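Local coordinates for glucose-6-phosphate 1-dehydrogenase (Mycobacterium avium, PDB 4LGV), which probably catalyses the NADP-dependent oxidation of glucose 6-phosphate to 6-phosphogluconolactone, the first step of the oxidative pentose phosphate pathway, at residues E201-L206 against I374-D379; A261-E266 against T348-F353. One frame throughout, in Å; residues are numbered along the deposited sequence.

Interaction 1 of 2, residues E201-L206 against I374-D379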
ATOM      1  N   GLU A 201     -15.864  -4.993 -22.064  1.00 28.03           N
ATOM      2  CA  GLU A 201     -15.571  -6.207 -21.309  1.00 29.08           C
ATOM      3  C   GLU A 201     -14.097  -6.428 -21.186  1.00 27.06           C
ATOM      4  O   GLU A 201     -13.612  -6.835 -20.118  1.00 26.39           O
ATOM      5  CB  GLU A 201     -16.195  -7.445 -21.934  1.00 33.23           C
ATOM      6  CG  GLU A 201     -17.689  -7.571 -21.684  1.00 39.72           C
ATOM      7  CD  GLU A 201     -18.317  -8.760 -22.432  1.00 46.68           C
ATOM      8  OE1 GLU A 201     -17.581  -9.715 -22.846  1.00 47.16           O
ATOM      9  OE2 GLU A 201     -19.555  -8.724 -22.609  1.00 48.27           O
ATOM     10  N   GLU A 202     -13.360  -6.121 -22.254  1.00 24.78           N
ATOM     11  CA  GLU A 202     -11.942  -6.455 -22.325  1.00 23.76           C
ATOM     12  C   GLU A 202     -11.095  -5.536 -21.490  1.00 22.92           C
ATOM     13  O   GLU A 202     -10.121  -5.921 -20.906  1.00 22.81           O
ATOM     14  CB  GLU A 202     -11.473  -6.445 -23.778  1.00 24.83           C
ATOM     15  CG  GLU A 202     -12.253  -7.410 -24.678  1.00 25.73           C
ATOM     16  CD  GLU A 202     -13.479  -6.795 -25.380  1.00 26.72           C
ATOM     17  OE1 GLU A 202     -13.954  -5.716 -24.983  1.00 26.45           O
ATOM     18  OE2 GLU A 202     -13.939  -7.364 -26.391  1.00 28.34           O
ATOM     19  N   LEU A 203     -11.488  -4.280 -21.400  1.00 22.69           N
ATOM     20  CA  LEU A 203     -10.783  -3.353 -20.543  1.00 22.23           C
ATOM     21  C   LEU A 203     -11.045  -3.639 -19.047  1.00 21.76           C
ATOM     22  O   LEU A 203     -10.157  -3.490 -18.187  1.00 20.31           O
ATOM     23  CB  LEU A 203     -11.262  -1.971 -20.912  1.00 24.60           C
ATOM     24  CG  LEU A 203     -10.601  -0.785 -20.290  1.00 26.43           C
ATOM     25  CD1 LEU A 203      -9.090  -0.954 -20.288  1.00 28.58           C
ATOM     26  CD2 LEU A 203     -10.959   0.424 -21.109  1.00 28.82           C
ATOM     27  N   GLN A 204     -12.273  -4.081 -18.721  1.00 20.60           N
ATOM     28  CA  GLN A 204     -12.534  -4.527 -17.378  1.00 20.33           C
ATOM     29  C   GLN A 204     -11.678  -5.722 -17.038  1.00 20.33           C
ATOM     30  O   GLN A 204     -11.123  -5.814 -15.945  1.00 19.86           O
ATOM     31  CB  GLN A 204     -14.004  -4.837 -17.163  1.00 20.85           C
ATOM     32  CG  GLN A 204     -14.839  -3.599 -17.106  1.00 20.50           C
ATOM     33  CD  GLN A 204     -16.282  -3.943 -16.903  1.00 21.77           C
ATOM     34  OE1 GLN A 204     -16.742  -4.112 -15.766  1.00 23.26           O
ATOM     35  NE2 GLN A 204     -17.033  -4.024 -18.003  1.00 21.45           N
ATOM     36  N   TYR A 205     -11.562  -6.656 -17.962  1.00 20.44           N
ATOM     37  CA  TYR A 205     -10.795  -7.864 -17.664  1.00 20.59           C
ATOM     38  C   TYR A 205      -9.366  -7.467 -17.445  1.00 20.30           C
ATOM     39  O   TYR A 205      -8.696  -7.965 -16.550  1.00 20.03           O
ATOM     40  CB  TYR A 205     -10.952  -8.896 -18.794  1.00 20.39           C
ATOM     41  CG  TYR A 205     -10.233 -10.168 -18.538  1.00 20.75           C
ATOM     42  CD1 TYR A 205     -10.803 -11.194 -17.794  1.00 21.10           C
ATOM     43  CD2 TYR A 205      -8.940 -10.375 -19.046  1.00 21.18           C
ATOM     44  CE1 TYR A 205     -10.098 -12.401 -17.580  1.00 21.89           C
ATOM     45  CE2 TYR A 205      -8.250 -11.567 -18.856  1.00 21.60           C
ATOM     46  CZ  TYR A 205      -8.811 -12.571 -18.111  1.00 22.14           C
ATOM     47  OH  TYR A 205      -8.077 -13.751 -17.920  1.00 22.57           O
ATOM     48  N   LEU A 206      -8.878  -6.558 -18.301  1.00 20.86           N
ATOM     49  CA  LEU A 206      -7.481  -6.129 -18.228  1.00 20.52           C
ATOM     50  C   LEU A 206      -7.177  -5.599 -16.846  1.00 19.87           C
ATOM     51  O   LEU A 206      -6.187  -5.948 -16.221  1.00 19.78           O
ATOM     52  CB  LEU A 206      -7.231  -5.091 -19.288  1.00 21.01           C
ATOM     53  CG  LEU A 206      -5.857  -4.442 -19.371  1.00 21.85           C
ATOM     54  CD1 LEU A 206      -5.585  -3.950 -20.759  1.00 22.76           C
ATOM     55  CD2 LEU A 206      -5.791  -3.241 -18.481  1.00 22.19           C
ATOM     56  N   ILE A 374       1.595   3.422 -18.502  1.00 21.26           N
ATOM     57  CA  ILE A 374       0.650   2.422 -18.972  1.00 20.96           C
ATOM     58  C   ILE A 374      -0.148   3.070 -20.080  1.00 20.75           C
ATOM     59  O   ILE A 374      -0.808   4.044 -19.831  1.00 21.59           O
ATOM     60  CB  ILE A 374      -0.304   2.002 -17.872  1.00 20.81           C
ATOM     61  CG1 ILE A 374       0.482   1.323 -16.747  1.00 21.64           C
ATOM     62  CG2 ILE A 374      -1.344   1.040 -18.418  1.00 20.22           C
ATOM     63  CD1 ILE A 374      -0.346   1.046 -15.510  1.00 21.42           C
ATOM     64  N   VAL A 375      -0.078   2.525 -21.283  1.00 21.40           N
ATOM     65  CA  VAL A 375      -0.794   3.082 -22.421  1.00 22.16           C
ATOM     66  C   VAL A 375      -1.859   2.119 -22.923  1.00 22.72           C
ATOM     67  O   VAL A 375      -1.570   0.990 -23.250  1.00 23.93           O
ATOM     68  CB  VAL A 375       0.160   3.397 -23.555  1.00 22.60           C
ATOM     69  CG1 VAL A 375      -0.555   4.183 -24.628  1.00 23.05           C
ATOM     70  CG2 VAL A 375       1.348   4.215 -23.064  1.00 22.92           C
ATOM     71  N   LEU A 376      -3.089   2.589 -22.989  1.00 23.39           N
ATOM     72  CA  LEU A 376      -4.194   1.830 -23.529  1.00 24.01           C
ATOM     73  C   LEU A 376      -4.636   2.434 -24.863  1.00 24.51           C
ATOM     74  O   LEU A 376      -5.153   3.539 -24.870  1.00 25.70           O
ATOM     75  CB  LEU A 376      -5.375   1.871 -22.541  1.00 24.65           C
ATOM     76  CG  LEU A 376      -5.077   1.435 -21.103  1.00 25.27           C
ATOM     77  CD1 LEU A 376      -6.262   1.656 -20.218  1.00 26.26           C
ATOM     78  CD2 LEU A 376      -4.694  -0.021 -21.036  1.00 25.65           C
ATOM     79  N   ARG A 377      -4.412   1.740 -25.977  1.00 24.33           N
ATOM     80  CA  ARG A 377      -4.990   2.133 -27.232  1.00 25.17           C
ATOM     81  C   ARG A 377      -6.417   1.561 -27.301  1.00 25.48           C
ATOM     82  O   ARG A 377      -6.607   0.358 -27.247  1.00 23.74           O
ATOM     83  CB  ARG A 377      -4.152   1.636 -28.433  1.00 26.38           C
ATOM     84  CG  ARG A 377      -4.673   2.211 -29.749  1.00 26.91           C
ATOM     85  CD  ARG A 377      -3.767   1.989 -30.966  1.00 26.83           C
ATOM     86  NE  ARG A 377      -3.474   0.589 -31.142  1.00 26.90           N
ATOM     87  CZ  ARG A 377      -2.270   0.049 -31.045  1.00 26.96           C
ATOM     88  NH1 ARG A 377      -1.199   0.820 -30.855  1.00 27.23           N
ATOM     89  NH2 ARG A 377      -2.133  -1.261 -31.161  1.00 25.98           N
ATOM     90  N   ILE A 378      -7.393   2.449 -27.331  1.00 25.37           N
ATOM     91  CA  ILE A 378      -8.813   2.099 -27.317  1.00 26.00           C
ATOM     92  C   ILE A 378      -9.233   1.773 -28.739  1.00 27.04           C
ATOM     93  O   ILE A 378     -10.040   0.893 -28.954  1.00 27.15           O
ATOM     94  CB  ILE A 378      -9.668   3.299 -26.820  1.00 26.31           C
ATOM     95  CG1 ILE A 378      -9.238   3.736 -25.419  1.00 26.51           C
ATOM     96  CG2 ILE A 378     -11.151   2.989 -26.817  1.00 26.93           C
ATOM     97  CD1 ILE A 378      -9.157   2.625 -24.413  1.00 25.59           C
ATOM     98  N   ASP A 379      -8.676   2.501 -29.707  1.00 28.00           N
ATOM     99  CA  ASP A 379      -9.064   2.391 -31.115  1.00 29.22           C
ATOM    100  C   ASP A 379      -7.993   3.081 -31.971  1.00 29.72           C
ATOM    101  O   ASP A 379      -7.370   4.052 -31.527  1.00 27.20           O
ATOM    102  CB  ASP A 379     -10.421   3.082 -31.337  1.00 29.99           C
ATOM    103  CG  ASP A 379     -10.943   2.943 -32.753  1.00 31.87           C
ATOM    104  OD1 ASP A 379     -11.262   1.798 -33.163  1.00 32.04           O
ATOM    105  OD2 ASP A 379     -11.018   3.978 -33.468  1.00 34.62           O
TER
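Leu203 meets Leu376 and Ile378, and Leu206 meets Leu376, without any flat group between them; the planar side chains of both segments make their contacts on other sides. On the helix, the Tyr205 ring meets Trp396 of the second subunit with the planes inclined at about 50°, and its OH is hydrogen-bonded to Ser389 OG of that subunit. On the strand, the Arg377 guanidinium makes a cation-pi pair with Trp481.

The interface itself is made of branched aliphatic chains. Leu376 comes up from the strand and divides its methyls between two leucines: its CD1 lies 3.8 Å from Leu203 CD1, and its CD2 lies 4.0 Å from Leu206 CD1. The side chains of Leu203 and Leu376 are nearly perpendicular, so a methyl of each touches where they cross. Three residues apart, Leu203 and Leu206 share one face of the helix, and a forked leucine on the strand suits a place where both must be met. The CB of Ile378 does not point at the helix; with chi2 at -51° its delta carbon folds back, and CD1 comes to 4.4 Å from Leu203 CD2, a looser touch.

Helix 200-209 runs almost antiparallel to strand 373-379 (168° between the segment axes, 11.3 Å apart) and lies on one face of the mixed sheet. Ile378 and Asp379 form a classic beta bulge opposite Thr348, and Asp379 makes a salt bridge with Lys197, just ahead of the helix. Met384 of the next strand, 383-392, touches both Leu206 and Leu376.

Interaction 2 of 2, residues A261-E266 against T348-F353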
ATOM      1  N   ALA A 261     -14.505   6.850 -17.500  1.00 19.63           N
ATOM      2  CA  ALA A 261     -15.190   6.151 -16.421  1.00 20.07           C
ATOM      3  C   ALA A 261     -14.840   4.685 -16.362  1.00 20.73           C
ATOM      4  O   ALA A 261     -14.658   4.119 -15.283  1.00 20.34           O
ATOM      5  CB  ALA A 261     -16.691   6.324 -16.526  1.00 20.60           C
ATOM      6  N   LEU A 262     -14.713   4.063 -17.528  1.00 22.08           N
ATOM      7  CA  LEU A 262     -14.323   2.659 -17.572  1.00 21.72           C
ATOM      8  C   LEU A 262     -12.929   2.485 -16.977  1.00 20.80           C
ATOM      9  O   LEU A 262     -12.651   1.494 -16.328  1.00 19.76           O
ATOM     10  CB  LEU A 262     -14.312   2.150 -18.997  1.00 23.22           C
ATOM     11  CG  LEU A 262     -15.663   1.887 -19.596  1.00 25.79           C
ATOM     12  CD1 LEU A 262     -15.545   1.454 -21.056  1.00 26.99           C
ATOM     13  CD2 LEU A 262     -16.429   0.816 -18.850  1.00 27.00           C
ATOM     14  N   VAL A 263     -12.046   3.440 -17.262  1.00 19.83           N
ATOM     15  CA  VAL A 263     -10.667   3.382 -16.822  1.00 19.44           C
ATOM     16  C   VAL A 263     -10.595   3.637 -15.327  1.00 18.98           C
ATOM     17  O   VAL A 263      -9.757   3.068 -14.656  1.00 18.89           O
ATOM     18  CB  VAL A 263      -9.811   4.441 -17.577  1.00 19.33           C
ATOM     19  CG1 VAL A 263      -8.459   4.619 -16.928  1.00 19.43           C
ATOM     20  CG2 VAL A 263      -9.594   3.989 -19.011  1.00 19.34           C
ATOM     21  N   ALA A 264     -11.479   4.490 -14.826  1.00 18.48           N
ATOM     22  CA  ALA A 264     -11.378   5.008 -13.452  1.00 17.95           C
ATOM     23  C   ALA A 264     -12.307   4.385 -12.414  1.00 18.33           C
ATOM     24  O   ALA A 264     -12.062   4.499 -11.207  1.00 19.31           O
ATOM     25  CB  ALA A 264     -11.600   6.463 -13.478  1.00 18.09           C
ATOM     26  N   MET A 265     -13.356   3.708 -12.853  1.00 18.46           N
ATOM     27  CA  MET A 265     -14.381   3.202 -11.923  1.00 18.33           C
ATOM     28  C   MET A 265     -13.873   2.126 -10.994  1.00 18.33           C
ATOM     29  O   MET A 265     -12.922   1.384 -11.321  1.00 18.23           O
ATOM     30  CB  MET A 265     -15.572   2.633 -12.677  1.00 18.33           C
ATOM     31  CG  MET A 265     -15.250   1.443 -13.545  1.00 18.44           C
ATOM     32  SD  MET A 265     -16.614   0.881 -14.563  1.00 19.09           S
ATOM     33  CE  MET A 265     -15.847  -0.595 -15.227  1.00 18.80           C
ATOM     34  N   GLU A 266     -14.562   2.040  -9.852  1.00 18.31           N
ATOM     35  CA  GLU A 266     -14.458   0.908  -8.963  1.00 18.42           C
ATOM     36  C   GLU A 266     -15.062  -0.325  -9.662  1.00 18.85           C
ATOM     37  O   GLU A 266     -15.931  -0.201 -10.523  1.00 19.17           O
ATOM     38  CB  GLU A 266     -15.196   1.170  -7.642  1.00 17.86           C
ATOM     39  CG  GLU A 266     -14.691   2.391  -6.915  1.00 17.98           C
ATOM     40  CD  GLU A 266     -13.224   2.314  -6.535  1.00 17.96           C
ATOM     41  OE1 GLU A 266     -12.780   1.235  -6.060  1.00 17.89           O
ATOM     42  OE2 GLU A 266     -12.506   3.334  -6.656  1.00 17.84           O
ATOM     43  N   THR A 348      -7.135   6.586 -30.612  1.00 28.05           N
ATOM     44  CA  THR A 348      -7.687   6.965 -29.311  1.00 27.98           C
ATOM     45  C   THR A 348      -6.904   6.240 -28.260  1.00 26.94           C
ATOM     46  O   THR A 348      -6.805   5.000 -28.284  1.00 28.38           O
ATOM     47  CB  THR A 348      -9.168   6.597 -29.183  1.00 29.24           C
ATOM     48  OG1 THR A 348      -9.892   7.304 -30.200  1.00 32.83           O
ATOM     49  CG2 THR A 348      -9.718   7.006 -27.851  1.00 28.45           C
ATOM     50  N   GLU A 349      -6.351   7.004 -27.335  1.00 26.03           N
ATOM     51  CA  GLU A 349      -5.396   6.492 -26.363  1.00 25.90           C
ATOM     52  C   GLU A 349      -5.682   7.058 -24.970  1.00 25.09           C
ATOM     53  O   GLU A 349      -6.113   8.189 -24.818  1.00 23.77           O
ATOM     54  CB  GLU A 349      -3.984   6.952 -26.817  1.00 26.86           C
ATOM     55  CG  GLU A 349      -2.881   6.859 -25.799  1.00 27.36           C
ATOM     56  CD  GLU A 349      -1.558   7.398 -26.286  1.00 27.32           C
ATOM     57  OE1 GLU A 349      -1.190   8.564 -25.923  1.00 27.95           O
ATOM     58  OE2 GLU A 349      -0.869   6.652 -26.995  1.00 25.68           O
ATOM     59  N   VAL A 350      -5.482   6.217 -23.970  1.00 25.22           N
ATOM     60  CA  VAL A 350      -5.505   6.633 -22.582  1.00 24.64           C
ATOM     61  C   VAL A 350      -4.093   6.345 -22.067  1.00 23.97           C
ATOM     62  O   VAL A 350      -3.657   5.202 -22.045  1.00 22.64           O
ATOM     63  CB  VAL A 350      -6.524   5.859 -21.760  1.00 24.68           C
ATOM     64  CG1 VAL A 350      -6.520   6.326 -20.286  1.00 25.00           C
ATOM     65  CG2 VAL A 350      -7.917   6.037 -22.320  1.00 25.34           C
ATOM     66  N   ARG A 351      -3.373   7.394 -21.679  1.00 22.85           N
ATOM     67  CA  ARG A 351      -1.973   7.239 -21.298  1.00 22.58           C
ATOM     68  C   ARG A 351      -1.856   7.598 -19.839  1.00 22.00           C
ATOM     69  O   ARG A 351      -2.145   8.703 -19.444  1.00 21.83           O
ATOM     70  CB  ARG A 351      -1.069   8.161 -22.137  1.00 22.97           C
ATOM     71  CG  ARG A 351       0.418   8.073 -21.803  1.00 22.90           C
ATOM     72  CD  ARG A 351       1.223   8.849 -22.804  1.00 24.17           C
ATOM     73  NE  ARG A 351       1.169   8.217 -24.111  1.00 23.70           N
ATOM     74  CZ  ARG A 351       2.081   7.410 -24.605  1.00 23.39           C
ATOM     75  NH1 ARG A 351       3.150   7.128 -23.904  1.00 23.50           N
ATOM     76  NH2 ARG A 351       1.897   6.878 -25.809  1.00 22.96           N
ATOM     77  N   MET A 352      -1.429   6.642 -19.026  1.00 22.62           N
ATOM     78  CA  MET A 352      -1.331   6.867 -17.593  1.00 22.44           C
ATOM     79  C   MET A 352       0.139   6.934 -17.183  1.00 21.78           C
ATOM     80  O   MET A 352       0.883   5.982 -17.420  1.00 20.76           O
ATOM     81  CB  MET A 352      -2.054   5.758 -16.879  1.00 23.94           C
ATOM     82  CG  MET A 352      -3.500   5.634 -17.310  1.00 25.41           C
ATOM     83  SD  MET A 352      -4.190   4.148 -16.599  1.00 28.35           S
ATOM     84  CE  MET A 352      -4.820   4.980 -15.177  1.00 27.83           C
ATOM     85  N   PHE A 353       0.556   8.078 -16.622  1.00 21.03           N
ATOM     86  CA  PHE A 353       1.918   8.295 -16.188  1.00 21.17           C
ATOM     87  C   PHE A 353       2.068   7.863 -14.763  1.00 20.93           C
ATOM     88  O   PHE A 353       1.257   8.293 -13.894  1.00 20.97           O
ATOM     89  CB  PHE A 353       2.266   9.787 -16.240  1.00 22.30           C
ATOM     90  CG  PHE A 353       2.319  10.355 -17.630  1.00 23.22           C
ATOM     91  CD1 PHE A 353       1.184  10.834 -18.229  1.00 24.22           C
ATOM     92  CD2 PHE A 353       3.489  10.370 -18.337  1.00 25.00           C
ATOM     93  CE1 PHE A 353       1.219  11.399 -19.500  1.00 25.29           C
ATOM     94  CE2 PHE A 353       3.548  10.904 -19.619  1.00 25.64           C
ATOM     95  CZ  PHE A 353       2.406  11.424 -20.206  1.00 25.93           C
TER
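Val263 leaves the last turn of helix 246-264 with its CB directed at strand 347-354, and it forks there. CG1, set anti to the backbone N (chi1 167°), reaches the thioether end of Met352, 4.1 Å from its CE. The other branch, CG2, goes to Val350, whose CG1 it meets at 4.1 Å. Both encounters are tip to tip, methyl against methyl, so a single beta-branched residue spans two strand positions that lie on the same side of the sheet. Val350 is short and stiff and suits the place nearest the helix backbone, where Val263 and Val350 have the closest CA atoms, 8.4 Å apart. Met352 has to reach farther, and its longer chain covers the extra distance; the bend at chi3 (93°) turns CE across the end of Val263, so that CE is only slightly nearer than the sulfur.

This is a helix laid against a mixed beta sheet, the core arrangement of the C-terminal domain of glucose-6-phosphate dehydrogenase, with the sheet presenting alternate residues. Glu349 and Arg351 therefore point from the opposite face. There they form a side-on, two-nitrogen salt bridge: Arg351 NE to Glu349 OE1 is 3.0 Å and nearly straight at 173°, while Arg351 NH2 to Glu349 OE2 is also 3.0 Å but more bent. The oxygen OE1 lies in the guanidinium plane, yet both nitrogens approach from above the plane of the carboxylate. The pairing probably offsets two opposite charges in a buried place, and Glu349 OE2 also accepts from Trp481 N, as Arg351 NH1 bonds Gln373 OE1. At the helix end, where Met265 departs from helical geometry, Trp217 NE1 bonds Val263 O and Trp330 NE1 bonds Ala264 O.

In the fold
After the six-stranded parallel sheet of the NAD-binding region ends with strand 188-191, the chain enters helix 200-209, the first half of interaction 1. Farther on, after strand 222-230 of the mixed sheet, helix 246-264 supplies the first half of interaction 2, which closes first, when strand 347-354 arrives. Strand 373-379 then closes interaction 1, so the loop of interaction 2 is nested within it. Strands 347-354 and 373-379 follow each other in the chain and pair antiparallel in the mixed sheet; the centres of the two contacts are about 8 Å apart. Two helices are thereby set against neighbouring strands, and Arg207, just beyond 201-206, joins them by bonding Leu262 O and Met265 O.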